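PDB 4QDG: putative adhesin from Bacteroides thetaiotaomicron, which is probably a pilus-associated lipoprotein of the FimB/Mfa2 family, a putative adhesin related to fimbrillins and found with bound magnesium ions. Local coordinates for residues R18-Y23 with Y27-A32; K34-T39 with C86-F91; L236-K241 with E246-P251; F170-T175 with W198-A203. One frame throughout, in Å; residues are numbered along the deposited sequence.

In the fold
The four contacts form two touching pairs. Contacts 1 and 2 have centres 16 Å apart and meet where Phe19 CD1 lies 3.7 Å from Leu38 CD2; contact 2 holds one magnesium ion, while the Tyr21 side chain of contact 1 comes within about 7 Å of a second, bound by Asn151, Leu273 and Glu276. Contacts 3 and 4 have centres 11 Å apart, and Arg239 NH2 meets Glu173 OE2 at 2.8 Å in a salt bridge between neighbouring strands 235-240 and 170-176. Contact 3 lies about 33 to 36 Å, centre to centre, from the first pair, across the chain's centre. Contacts 2 and 4 approach to about 10 Å between nearest atoms.

Contact 1: residues R18-Y23 with Y27-A32; sequences RFIYDY and YANAFA
Tyr21 and Asp22 run close against Asn29 to Phe31, the two chain directions lying 136° apart and the CA atoms of Asp22 and Asn29 4.1 Å apart. Two bonds set this register. Tyr21 N donates almost straight (172°) to Asn29 OD1 at 2.8 Å, and in return Ala30 N donates to Tyr21 O at 2.9 Å. Asn29 OD1 has a second donor, Phe31 N at 3.1 Å, which closes an Asx turn. The two N-H groups approach OD1 from opposite faces of the amide plane, a double grip that should limit rotation of the group. With CG anti to the backbone N (chi1 -171°), the Asn29 side chain crosses Ile20 at about a right angle, and OD1 rests against Ile20 CB. The other end of the amide, ND2, donates to a water at 3.1 Å; that water in turn donates to Phe19 O. The Phe31 ring packs on Phe19: Phe19 CB sits over the ring face, 3.9 Å from the centroid, in a CH-pi contact, and Phe19 O lies above the ring, offset toward its rim. Tyr21 CD2 packs on Ala30 CB, the residue at the N-cap of helix 31-34. Beyond the contact, strand 15-20 is bonded to strand 140-159, the Tyr21 ring meets Tyr127 edge-to-face, and Phe19 packs on Leu40 of strand 38-44.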
loop_
_atom_site.group_PDB
_atom_site.type_symbol
_atom_site.label_atom_id
_atom_site.label_comp_id
_atom_site.label_asym_id
_atom_site.label_seq_id
_atom_site.Cartn_x
_atom_site.Cartn_y
_atom_site.Cartn_z
ATOM N N ARG A 18 -8.181 11.115 -17.590
ATOM C CA ARG A 18 -7.591 9.778 -17.715
ATOM C C ARG A 18 -7.017 9.431 -16.343
ATOM O O ARG A 18 -6.535 10.326 -15.630
ATOM C CB ARG A 18 -6.508 9.736 -18.823
ATOM C CG ARG A 18 -5.815 8.371 -18.977
ATOM C CD ARG A 18 -4.844 8.320 -20.137
ATOM N NE ARG A 18 -4.386 6.951 -20.374
ATOM C CZ ARG A 18 -3.114 6.586 -20.533
ATOM N NH1 ARG A 18 -2.142 7.496 -20.487
ATOM N NH2 ARG A 18 -2.801 5.311 -20.728
ATOM N N PHE A 19 -7.145 8.169 -15.937
ATOM C CA PHE A 19 -6.626 7.704 -14.655
ATOM C C PHE A 19 -5.585 6.616 -14.893
ATOM O O PHE A 19 -5.875 5.625 -15.563
ATOM C CB PHE A 19 -7.760 7.219 -13.751
ATOM C CG PHE A 19 -8.797 8.274 -13.485
ATOM C CD1 PHE A 19 -9.882 8.441 -14.340
ATOM C CD2 PHE A 19 -8.692 9.114 -12.380
ATOM C CE1 PHE A 19 -10.827 9.448 -14.113
ATOM C CE2 PHE A 19 -9.650 10.110 -12.153
ATOM C CZ PHE A 19 -10.704 10.274 -13.030
ATOM N N ILE A 20 -4.351 6.840 -14.440
ATOM C CA ILE A 20 -3.284 5.840 -14.636
ATOM C C ILE A 20 -2.646 5.448 -13.296
ATOM O O ILE A 20 -2.687 6.223 -12.338
ATOM C CB ILE A 20 -2.203 6.286 -15.669
ATOM C CG1 ILE A 20 -1.257 7.362 -15.125
ATOM C CG2 ILE A 20 -2.854 6.721 -16.994
ATOM C CD1 ILE A 20 0.074 7.496 -15.878
ATOM N N TYR A 21 -2.090 4.218 -13.241
ATOM C CA TYR A 21 -1.316 3.700 -12.108
ATOM C C TYR A 21 -0.049 3.058 -12.697
ATOM O O TYR A 21 -0.027 1.866 -12.997
ATOM C CB TYR A 21 -2.130 2.757 -11.185
ATOM C CG TYR A 21 -1.283 1.893 -10.262
ATOM C CD1 TYR A 21 -0.375 2.465 -9.365
ATOM C CD2 TYR A 21 -1.339 0.499 -10.333
ATOM C CE1 TYR A 21 0.444 1.668 -8.551
ATOM C CE2 TYR A 21 -0.540 -0.301 -9.513
ATOM C CZ TYR A 21 0.340 0.288 -8.616
ATOM O OH TYR A 21 1.110 -0.523 -7.808
ATOM N N ASP A 22 0.969 3.888 -12.938
ATOM C CA ASP A 22 2.266 3.449 -13.456
ATOM C C ASP A 22 3.364 3.590 -12.349
ATOM O O ASP A 22 4.506 3.239 -12.598
ATOM C CB ASP A 22 2.645 4.187 -14.777
ATOM C CG ASP A 22 3.099 5.635 -14.693
ATOM O OD1 ASP A 22 3.350 6.122 -13.565
ATOM O OD2 ASP A 22 3.267 6.265 -15.758
ATOM N N TYR A 23 2.992 4.070 -11.121
ATOM C CA TYR A 23 3.907 4.255 -9.982
ATOM C C TYR A 23 4.203 2.920 -9.266
ATOM O O TYR A 23 3.861 2.697 -8.101
ATOM C CB TYR A 23 3.350 5.275 -8.986
ATOM C CG TYR A 23 4.427 6.054 -8.265
ATOM C CD1 TYR A 23 5.395 6.766 -8.974
ATOM C CD2 TYR A 23 4.457 6.121 -6.873
ATOM C CE1 TYR A 23 6.364 7.523 -8.315
ATOM C CE2 TYR A 23 5.426 6.873 -6.207
ATOM C CZ TYR A 23 6.360 7.591 -6.935
ATOM O OH TYR A 23 7.309 8.348 -6.302
ATOM N N TYR A 27 7.160 0.405 -13.931
ATOM C CA TYR A 27 7.030 1.719 -14.574
ATOM C C TYR A 27 5.992 1.632 -15.735
ATOM O O TYR A 27 6.160 2.233 -16.803
ATOM C CB TYR A 27 8.408 2.224 -15.073
ATOM C CG TYR A 27 9.341 2.683 -13.974
ATOM C CD1 TYR A 27 10.058 1.763 -13.209
ATOM C CD2 TYR A 27 9.552 4.039 -13.733
ATOM C CE1 TYR A 27 10.944 2.182 -12.219
ATOM C CE2 TYR A 27 10.433 4.467 -12.741
ATOM C CZ TYR A 27 11.114 3.535 -11.977
ATOM O OH TYR A 27 11.987 3.957 -11.002
ATOM N N ALA A 28 4.940 0.834 -15.512
ATOM C CA ALA A 28 3.925 0.586 -16.513
ATOM C C ALA A 28 2.523 0.611 -15.914
ATOM O O ALA A 28 2.302 0.098 -14.818
ATOM C CB ALA A 28 4.193 -0.761 -17.196
ATOM N N ASN A 29 1.569 1.185 -16.670
ATOM C CA ASN A 29 0.177 1.345 -16.260
ATOM C C ASN A 29 -0.514 0.010 -15.996
ATOM O O ASN A 29 -0.539 -0.877 -16.845
ATOM C CB ASN A 29 -0.622 2.174 -17.275
ATOM C CG ASN A 29 -2.009 2.553 -16.802
ATOM O OD1 ASN A 29 -2.273 2.686 -15.591
ATOM N ND2 ASN A 29 -2.929 2.722 -17.756
ATOM N N ALA A 30 -1.068 -0.117 -14.785
ATOM C CA ALA A 30 -1.775 -1.297 -14.325
ATOM C C ALA A 30 -3.128 -0.906 -13.754
ATOM O O ALA A 30 -3.755 -1.722 -13.053
ATOM C CB ALA A 30 -0.939 -2.011 -13.272
ATOM N N PHE A 31 -3.591 0.342 -14.045
ATOM C CA PHE A 31 -4.866 0.861 -13.551
ATOM C C PHE A 31 -6.024 -0.091 -13.870
ATOM O O PHE A 31 -6.774 -0.429 -12.966
ATOM C CB PHE A 31 -5.190 2.267 -14.129
ATOM C CG PHE A 31 -6.444 2.872 -13.524
ATOM C CD1 PHE A 31 -7.699 2.618 -14.074
ATOM C CD2 PHE A 31 -6.379 3.642 -12.371
ATOM C CE1 PHE A 31 -8.862 3.129 -13.479
ATOM C CE2 PHE A 31 -7.542 4.184 -11.801
ATOM C CZ PHE A 31 -8.771 3.926 -12.362
ATOM N N ALA A 32 -6.166 -0.506 -15.158
ATOM C CA ALA A 32 -7.240 -1.367 -15.658
ATOM C C ALA A 32 -7.312 -2.703 -14.920
ATOM O O ALA A 32 -8.411 -3.189 -14.668
ATOM C CB ALA A 32 -7.082 -1.609 -17.156
HETATM O O HOH W 1 -5.928 3.280 -17.571
#

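Contact 2: residues K34-T39 with C86-F91. With MG (magnesium ion), chain C.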
loop_
_atom_site.group_PDB
_atom_site.type_symbol
_atom_site.label_atom_id
_atom_site.label_comp_id
_atom_site.label_asym_id
_atom_site.label_seq_id
_atom_site.Cartn_x
_atom_site.Cartn_y
_atom_site.Cartn_z
ATOM N N LYS A 34 -5.848 -3.236 -11.779
ATOM C CA LYS A 34 -5.786 -3.112 -10.319
ATOM C C LYS A 34 -6.870 -2.254 -9.690
ATOM O O LYS A 34 -7.252 -2.565 -8.572
ATOM C CB LYS A 34 -4.399 -2.598 -9.864
ATOM C CG LYS A 34 -3.195 -3.485 -10.286
ATOM C CD LYS A 34 -3.351 -4.966 -9.946
ATOM C CE LYS A 34 -2.459 -5.467 -8.840
ATOM N NZ LYS A 34 -3.237 -6.142 -7.758
ATOM N N VAL A 35 -7.373 -1.190 -10.357
ATOM C CA VAL A 35 -8.363 -0.297 -9.718
ATOM C C VAL A 35 -9.764 -0.597 -10.222
ATOM O O VAL A 35 -10.102 -0.245 -11.347
ATOM C CB VAL A 35 -7.995 1.203 -9.864
ATOM C CG1 VAL A 35 -8.986 2.087 -9.104
ATOM C CG2 VAL A 35 -6.568 1.467 -9.390
ATOM N N ASP A 36 -10.580 -1.231 -9.359
ATOM C CA ASP A 36 -11.945 -1.715 -9.609
ATOM C C ASP A 36 -13.056 -0.709 -9.195
ATOM O O ASP A 36 -14.226 -0.926 -9.506
ATOM C CB ASP A 36 -12.150 -3.044 -8.829
ATOM C CG ASP A 36 -12.151 -2.935 -7.297
ATOM O OD1 ASP A 36 -11.511 -2.000 -6.761
ATOM O OD2 ASP A 36 -12.785 -3.788 -6.640
ATOM N N CYS A 37 -12.703 0.333 -8.435
ATOM C CA CYS A 37 -13.654 1.349 -7.997
ATOM C C CYS A 37 -12.932 2.673 -7.874
ATOM O O CYS A 37 -11.812 2.740 -7.380
ATOM C CB CYS A 37 -14.377 0.960 -6.708
ATOM S SG CYS A 37 -13.282 0.673 -5.288
ATOM N N LEU A 38 -13.553 3.720 -8.393
ATOM C CA LEU A 38 -12.934 5.020 -8.436
ATOM C C LEU A 38 -13.824 6.088 -7.815
ATOM O O LEU A 38 -15.018 6.131 -8.078
ATOM C CB LEU A 38 -12.639 5.317 -9.919
ATOM C CG LEU A 38 -12.044 6.661 -10.316
ATOM C CD1 LEU A 38 -10.631 6.856 -9.724
ATOM C CD2 LEU A 38 -12.021 6.759 -11.804
ATOM N N THR A 39 -13.223 6.935 -6.977
ATOM C CA THR A 39 -13.879 8.062 -6.347
ATOM C C THR A 39 -13.150 9.281 -6.850
ATOM O O THR A 39 -11.962 9.436 -6.579
ATOM C CB THR A 39 -13.870 7.942 -4.801
ATOM O OG1 THR A 39 -14.542 6.755 -4.395
ATOM C CG2 THR A 39 -14.526 9.148 -4.115
ATOM N N CYS A 86 -16.110 0.569 -3.718
ATOM C CA CYS A 86 -16.777 -0.744 -3.703
ATOM C C CYS A 86 -16.930 -1.313 -2.276
ATOM O O CYS A 86 -16.357 -0.779 -1.325
ATOM C CB CYS A 86 -16.101 -1.742 -4.645
ATOM S SG CYS A 86 -14.558 -2.453 -4.024
ATOM N N ASN A 87 -17.761 -2.368 -2.143
ATOM C CA ASN A 87 -18.067 -3.047 -0.877
ATOM C C ASN A 87 -16.843 -3.793 -0.289
ATOM O O ASN A 87 -16.828 -4.065 0.915
ATOM C CB ASN A 87 -19.257 -4.017 -1.055
ATOM C CG ASN A 87 -19.123 -5.018 -2.189
ATOM O OD1 ASN A 87 -19.055 -4.665 -3.373
ATOM N ND2 ASN A 87 -19.143 -6.297 -1.856
ATOM N N LYS A 88 -15.823 -4.106 -1.125
ATOM C CA LYS A 88 -14.589 -4.797 -0.708
ATOM C C LYS A 88 -13.646 -3.888 0.127
ATOM O O LYS A 88 -12.796 -4.406 0.855
ATOM C CB LYS A 88 -13.806 -5.325 -1.928
ATOM C CG LYS A 88 -14.553 -6.211 -2.901
ATOM C CD LYS A 88 -13.697 -6.395 -4.152
ATOM C CE LYS A 88 -14.472 -6.996 -5.300
ATOM N NZ LYS A 88 -13.654 -7.066 -6.541
ATOM N N SER A 89 -13.806 -2.549 0.010
ATOM C CA SER A 89 -12.996 -1.500 0.633
ATOM C C SER A 89 -12.558 -1.767 2.087
ATOM O O SER A 89 -13.330 -2.261 2.909
ATOM C CB SER A 89 -13.719 -0.163 0.584
ATOM O OG SER A 89 -12.801 0.863 0.908
ATOM N N SER A 90 -11.313 -1.413 2.384
ATOM C CA SER A 90 -10.740 -1.536 3.719
ATOM C C SER A 90 -10.628 -0.144 4.410
ATOM O O SER A 90 -10.423 -0.071 5.622
ATOM C CB SER A 90 -9.374 -2.204 3.633
ATOM O OG SER A 90 -9.495 -3.491 3.051
ATOM N N PHE A 91 -10.771 0.953 3.636
ATOM C CA PHE A 91 -10.617 2.306 4.164
ATOM C C PHE A 91 -11.909 3.133 4.061
ATOM O O PHE A 91 -12.835 2.766 3.336
ATOM C CB PHE A 91 -9.454 3.020 3.447
ATOM C CG PHE A 91 -8.080 2.420 3.686
ATOM C CD1 PHE A 91 -7.682 1.259 3.024
ATOM C CD2 PHE A 91 -7.178 3.034 4.544
ATOM C CE1 PHE A 91 -6.433 0.697 3.254
ATOM C CE2 PHE A 91 -5.912 2.483 4.758
ATOM C CZ PHE A 91 -5.546 1.321 4.106
HETATM MG MG MG C . -12.778 -1.845 -4.951
#
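Asp36 and Cys37, at the entry to strand 38-44, join Cys86 in a magnesium site that ties two segments far apart in sequence; Cys86 begins a type I beta turn ending at Ser89. Metal bonds dominate. The Asp36 carboxylate chelates through both oxygens but unevenly, OD1 lying 2.2 Å from the ion and OD2 2.6 Å. The sulfurs are just as uneven, with Cys86 SG at 2.1 Å from magnesium and Cys37 SG at 2.6 Å; the former is short for a magnesium-sulfur bond, and its exact length is doubtful. His124 completes the protein ligands through NE2. Two sulfur ligands are unusual for a hard ion such as magnesium. All three side chains turn their first branch between the backbone N and the carbonyl carbon (chi1 67° for Asp36), which brings the donor atoms of the adjacent Asp36 and Cys37 onto one ion.

Hydrogen bonding adds a second link: Cys86 N points nearly straight (167°) at Cys37 SG, 3.2 Å away, so this sulfur both binds the metal and accepts an N-H, which would probably favour a thiolate. The charged interaction is slighter. Lys88, extended beyond CG, crosses Asp36 at a slant with CD and CE near OD2, and NZ ends 3.4 Å from Asp36 OD2, a salt bridge whose hydrogen bond is weak. Apolar contact is limited to the cysteine methylenes, Cys37 CB lying 3.8 Å from Cys86 CB.

Contact 3: residues L236-K241 with E246-P251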
loop_
_atom_site.group_PDB
_atom_site.type_symbol
_atom_site.label_atom_id
_atom_site.label_comp_id
_atom_site.label_asym_id
_atom_site.label_seq_id
_atom_site.Cartn_x
_atom_site.Cartn_y
_atom_site.Cartn_z
ATOM N N LEU A 236 8.960 -4.864 12.705
ATOM C CA LEU A 236 8.582 -6.228 12.355
ATOM C C LEU A 236 9.024 -7.061 13.543
ATOM O O LEU A 236 10.182 -6.959 13.970
ATOM C CB LEU A 236 9.129 -6.773 11.035
ATOM C CG LEU A 236 8.976 -8.295 10.843
ATOM C CD1 LEU A 236 7.512 -8.688 10.569
ATOM C CD2 LEU A 236 9.874 -8.803 9.737
ATOM N N THR A 237 8.094 -7.826 14.135
ATOM C CA THR A 237 8.417 -8.642 15.320
ATOM C C THR A 237 8.027 -10.092 15.090
ATOM O O THR A 237 6.924 -10.362 14.601
ATOM C CB THR A 237 7.732 -8.058 16.593
ATOM O OG1 THR A 237 8.144 -6.702 16.758
ATOM C CG2 THR A 237 8.084 -8.819 17.853
ATOM N N VAL A 238 8.944 -11.021 15.443
ATOM C CA VAL A 238 8.710 -12.455 15.340
ATOM C C VAL A 238 8.994 -13.037 16.737
ATOM O O VAL A 238 10.099 -12.903 17.261
ATOM C CB VAL A 238 9.471 -13.174 14.192
ATOM C CG1 VAL A 238 9.080 -14.654 14.147
ATOM C CG2 VAL A 238 9.171 -12.521 12.844
ATOM N N ARG A 239 7.954 -13.607 17.359
ATOM C CA ARG A 239 8.029 -14.125 18.723
ATOM C C ARG A 239 7.744 -15.608 18.797
ATOM O O ARG A 239 6.774 -16.064 18.169
ATOM C CB ARG A 239 7.011 -13.374 19.586
ATOM C CG ARG A 239 7.133 -13.548 21.104
ATOM C CD ARG A 239 6.314 -12.524 21.880
ATOM N NE ARG A 239 4.996 -12.357 21.289
ATOM C CZ ARG A 239 4.552 -11.245 20.713
ATOM N NH1 ARG A 239 5.287 -10.137 20.730
ATOM N NH2 ARG A 239 3.356 -11.221 20.143
ATOM N N ARG A 240 8.590 -16.365 19.559
ATOM C CA ARG A 240 8.350 -17.791 19.850
ATOM C C ARG A 240 7.220 -17.844 20.866
ATOM O O ARG A 240 7.379 -17.260 21.941
ATOM C CB ARG A 240 9.593 -18.496 20.431
ATOM C CG ARG A 240 10.789 -18.677 19.508
ATOM C CD ARG A 240 11.773 -19.717 20.067
ATOM N NE ARG A 240 12.450 -19.243 21.278
ATOM C CZ ARG A 240 13.741 -18.924 21.352
ATOM N NH1 ARG A 240 14.531 -19.068 20.295
ATOM N NH2 ARG A 240 14.254 -18.480 22.491
ATOM N N LYS A 241 6.078 -18.489 20.529
ATOM C CA LYS A 241 4.880 -18.593 21.385
ATOM C C LYS A 241 5.157 -19.213 22.775
ATOM O O LYS A 241 4.692 -18.675 23.785
ATOM C CB LYS A 241 3.787 -19.405 20.661
ATOM C CG LYS A 241 2.893 -18.532 19.807
ATOM C CD LYS A 241 2.299 -19.259 18.633
ATOM C CE LYS A 241 0.844 -19.593 18.782
ATOM N NZ LYS A 241 0.378 -20.372 17.608
ATOM N N GLU A 246 11.297 -12.813 21.620
ATOM C CA GLU A 246 11.217 -12.151 20.323
ATOM C C GLU A 246 12.529 -12.370 19.614
ATOM O O GLU A 246 13.510 -11.709 19.931
ATOM C CB GLU A 246 10.893 -10.662 20.467
ATOM C CG GLU A 246 9.487 -10.396 20.974
ATOM C CD GLU A 246 9.182 -8.939 21.277
ATOM O OE1 GLU A 246 10.097 -8.097 21.108
ATOM O OE2 GLU A 246 8.023 -8.635 21.646
ATOM N N ILE A 247 12.559 -13.329 18.693
ATOM C CA ILE A 247 13.774 -13.728 17.962
ATOM C C ILE A 247 14.155 -12.680 16.904
ATOM O O ILE A 247 15.335 -12.544 16.589
ATOM C CB ILE A 247 13.639 -15.172 17.372
ATOM C CG1 ILE A 247 12.440 -15.323 16.423
ATOM C CG2 ILE A 247 13.577 -16.200 18.511
ATOM C CD1 ILE A 247 12.677 -16.303 15.254
ATOM N N ILE A 248 13.149 -11.950 16.362
ATOM C CA ILE A 248 13.296 -10.868 15.381
ATOM C C ILE A 248 12.474 -9.661 15.881
ATOM O O ILE A 248 11.307 -9.805 16.276
ATOM C CB ILE A 248 12.914 -11.290 13.915
ATOM C CG1 ILE A 248 13.764 -12.465 13.418
ATOM C CG2 ILE A 248 13.051 -10.119 12.936
ATOM C CD1 ILE A 248 13.057 -13.390 12.433
ATOM N N ASN A 249 13.110 -8.487 15.905
ATOM C CA ASN A 249 12.520 -7.221 16.300
ATOM C C ASN A 249 13.336 -6.147 15.638
ATOM O O ASN A 249 14.345 -5.684 16.185
ATOM C CB ASN A 249 12.440 -7.033 17.819
ATOM C CG ASN A 249 11.733 -5.756 18.217
ATOM O OD1 ASN A 249 10.642 -5.447 17.750
ATOM N ND2 ASN A 249 12.319 -5.014 19.124
ATOM N N ILE A 250 12.915 -5.770 14.434
ATOM C CA ILE A 250 13.705 -4.870 13.612
ATOM C C ILE A 250 12.948 -3.640 13.153
ATOM O O ILE A 250 11.725 -3.697 12.988
ATOM C CB ILE A 250 14.194 -5.670 12.349
ATOM C CG1 ILE A 250 12.997 -6.234 11.519
ATOM C CG2 ILE A 250 15.197 -6.775 12.720
ATOM C CD1 ILE A 250 13.171 -6.260 10.082
ATOM N N PRO A 251 13.677 -2.546 12.832
ATOM C CA PRO A 251 13.011 -1.411 12.181
ATOM C C PRO A 251 12.820 -1.796 10.704
ATOM O O PRO A 251 13.764 -1.790 9.904
ATOM C CB PRO A 251 13.973 -0.233 12.422
ATOM C CG PRO A 251 15.295 -0.853 12.786
ATOM C CD PRO A 251 15.143 -2.325 12.946
#
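Val238 O is shared by two successive amides across the hairpin, Ile247 N at 2.9 Å and Ile248 N at 3.3 Å, both weak bonds, which marks a classic beta bulge. Past it the register is regular: Val238 N donates to Ile248 O at 2.8 Å, and Leu236 and Ile250 exchange a pair of backbone bonds. The bulge shifts the register by one, so Arg239 pairs with Glu246.

On the face carrying Thr237 and Arg239, Thr237 OG1 donates to Asn249 OD1 at 3.0 Å, side by side. Glu246 CD packs against Thr237 CG2, and Glu246 OE2 takes Arg239 NH1 at 3.3 Å. OE2 lies in the guanidinium plane but is met on its anti side, with NH1 somewhat out of the carboxylate plane; the two planes are 48° apart. Arg239 NH2 has further salt bridges to Glu171 and Glu173.

On the other face Val238 CB meets Ile248 CB at 3.9 Å, and Leu236 CB lies beside Ile250 CG1. Ile247 CG2 lies over one face of the Arg240 guanidinium. Strand 235-240 pairs with 170-176, leaving 246-251 outermost in this antiparallel sheet; the apolar face packs on Leu157 of strand 140-159 and Phe283 and Met281 of 278-285.

Contact 4: residues F170-T175 with W198-A203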
loop_
_atom_site.group_PDB
_atom_site.type_symbol
_atom_site.label_atom_id
_atom_site.label_comp_id
_atom_site.label_asym_id
_atom_site.label_seq_id
_atom_site.Cartn_x
_atom_site.Cartn_y
_atom_site.Cartn_z
ATOM N N PHE A 170 5.348 -19.697 16.164
ATOM C CA PHE A 170 5.625 -18.265 16.089
ATOM C C PHE A 170 4.449 -17.366 15.837
ATOM O O PHE A 170 3.506 -17.719 15.139
ATOM C CB PHE A 170 6.638 -17.989 14.966
ATOM C CG PHE A 170 7.933 -18.740 15.121
ATOM C CD1 PHE A 170 8.947 -18.248 15.936
ATOM C CD2 PHE A 170 8.150 -19.935 14.438
ATOM C CE1 PHE A 170 10.162 -18.916 16.039
ATOM C CE2 PHE A 170 9.354 -20.622 14.577
ATOM C CZ PHE A 170 10.354 -20.106 15.370
ATOM N N GLU A 171 4.567 -16.165 16.384
ATOM C CA GLU A 171 3.655 -15.045 16.249
ATOM C C GLU A 171 4.402 -13.983 15.466
ATOM O O GLU A 171 5.581 -13.711 15.748
ATOM C CB GLU A 171 3.217 -14.525 17.620
ATOM C CG GLU A 171 2.101 -15.334 18.244
ATOM C CD GLU A 171 1.625 -14.888 19.618
ATOM O OE1 GLU A 171 2.272 -14.010 20.241
ATOM O OE2 GLU A 171 0.603 -15.445 20.083
ATOM N N PHE A 172 3.729 -13.413 14.461
ATOM C CA PHE A 172 4.290 -12.391 13.575
ATOM C C PHE A 172 3.486 -11.123 13.710
ATOM O O PHE A 172 2.260 -11.183 13.737
ATOM C CB PHE A 172 4.276 -12.854 12.118
ATOM C CG PHE A 172 5.011 -14.147 11.843
ATOM C CD1 PHE A 172 4.420 -15.377 12.125
ATOM C CD2 PHE A 172 6.238 -14.142 11.175
ATOM C CE1 PHE A 172 5.068 -16.567 11.794
ATOM C CE2 PHE A 172 6.890 -15.336 10.868
ATOM C CZ PHE A 172 6.307 -16.537 11.179
ATOM N N GLU A 173 4.177 -9.977 13.852
ATOM C CA GLU A 173 3.514 -8.681 14.006
ATOM C C GLU A 173 4.251 -7.588 13.293
ATOM O O GLU A 173 5.481 -7.633 13.169
ATOM C CB GLU A 173 3.432 -8.278 15.484
ATOM C CG GLU A 173 2.407 -9.020 16.302
ATOM C CD GLU A 173 2.671 -9.044 17.799
ATOM O OE1 GLU A 173 3.712 -8.516 18.257
ATOM O OE2 GLU A 173 1.820 -9.613 18.517
ATOM N N ILE A 174 3.489 -6.570 12.880
ATOM C CA ILE A 174 4.005 -5.320 12.364
ATOM C C ILE A 174 3.319 -4.247 13.172
ATOM O O ILE A 174 2.096 -4.197 13.196
ATOM C CB ILE A 174 3.920 -5.091 10.833
ATOM C CG1 ILE A 174 4.863 -6.050 10.099
ATOM C CG2 ILE A 174 4.273 -3.632 10.486
ATOM C CD1 ILE A 174 4.680 -6.135 8.549
ATOM N N THR A 175 4.097 -3.469 13.936
ATOM C CA THR A 175 3.561 -2.321 14.644
ATOM C C THR A 175 3.920 -1.083 13.814
ATOM O O THR A 175 5.048 -0.945 13.314
ATOM C CB THR A 175 4.040 -2.224 16.090
ATOM O OG1 THR A 175 5.470 -2.327 16.132
ATOM C CG2 THR A 175 3.344 -3.226 17.014
ATOM N N TRP A 198 -2.673 -12.380 7.719
ATOM C CA TRP A 198 -3.921 -12.747 7.060
ATOM C C TRP A 198 -3.782 -14.202 6.540
ATOM O O TRP A 198 -4.773 -14.866 6.282
ATOM C CB TRP A 198 -4.306 -11.751 5.933
ATOM C CG TRP A 198 -3.347 -11.655 4.781
ATOM C CD1 TRP A 198 -2.351 -10.739 4.627
ATOM C CD2 TRP A 198 -3.329 -12.467 3.594
ATOM N NE1 TRP A 198 -1.752 -10.894 3.405
ATOM C CE2 TRP A 198 -2.298 -11.975 2.768
ATOM C CE3 TRP A 198 -4.126 -13.526 3.120
ATOM C CZ2 TRP A 198 -1.985 -12.551 1.526
ATOM C CZ3 TRP A 198 -3.823 -14.089 1.885
ATOM C CH2 TRP A 198 -2.746 -13.618 1.113
ATOM N N ALA A 199 -2.543 -14.677 6.398
ATOM C CA ALA A 199 -2.158 -16.029 5.990
ATOM C C ALA A 199 -0.866 -16.407 6.689
ATOM O O ALA A 199 -0.005 -15.556 6.895
ATOM C CB ALA A 199 -1.998 -16.114 4.484
ATOM N N GLN A 200 -0.758 -17.662 7.101
ATOM C CA GLN A 200 0.395 -18.231 7.804
ATOM C C GLN A 200 0.390 -19.741 7.571
ATOM O O GLN A 200 -0.673 -20.348 7.501
ATOM C CB GLN A 200 0.319 -17.885 9.304
ATOM C CG GLN A 200 1.488 -18.383 10.165
ATOM C CD GLN A 200 1.474 -17.805 11.548
ATOM O OE1 GLN A 200 0.866 -16.767 11.809
ATOM N NE2 GLN A 200 2.193 -18.443 12.461
ATOM N N GLY A 201 1.565 -20.318 7.428
ATOM C CA GLY A 201 1.706 -21.743 7.187
ATOM C C GLY A 201 3.128 -22.155 6.904
ATOM O O GLY A 201 4.088 -21.494 7.316
ATOM N N GLN A 202 3.257 -23.262 6.185
ATOM C CA GLN A 202 4.524 -23.808 5.773
ATOM C C GLN A 202 4.589 -23.848 4.255
ATOM O O GLN A 202 3.559 -23.954 3.587
ATOM C CB GLN A 202 4.745 -25.203 6.384
ATOM C CG GLN A 202 5.139 -25.162 7.864
ATOM C CD GLN A 202 5.315 -26.526 8.479
ATOM O OE1 GLN A 202 4.503 -27.429 8.294
ATOM N NE2 GLN A 202 6.363 -26.695 9.252
ATOM N N ALA A 203 5.813 -23.721 3.710
ATOM C CA ALA A 203 6.057 -23.787 2.268
ATOM C C ALA A 203 7.325 -24.575 1.991
ATOM O O ALA A 203 8.131 -24.779 2.893
ATOM C CB ALA A 203 6.159 -22.386 1.673
HETATM O O HOH W 2 1.228 -14.904 13.871
#
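Gln200 bonds directly to the backbone of Phe170 and through a water to that of Phe172, a side-chain bridge linking strand 199-207 to strand 170-176 of a different sheet; no backbone pairing is possible, since the nearest CA atoms, those of Phe172 and Gln200, are 9.1 Å apart. The gap is spanned because the glutamine is extended, its CG anti to the backbone N (chi1 -178°). Both ends of the amide are used. NE2 donates to Phe170 O at 3.1 Å, bent to 147° at the hydrogen. OE1 accepts from a water at 2.8 Å, and the water accepts from Phe172 N at 3.0 Å; the water oxygen lies at the edge of the Phe172 ring, in the ring plane. Gln200 NE2 also touches that ring edge, 3.5 Å from CE1, with amide and ring planes 81° apart. A weak bond from NE2 to Asp167 O adds to the grip. The Phe172 side chain touches Ala219 of strand 213-223, Val238 of strand 235-240 and Leu157 of strand 140-159, so the bridge sits beside apolar packing between the strands.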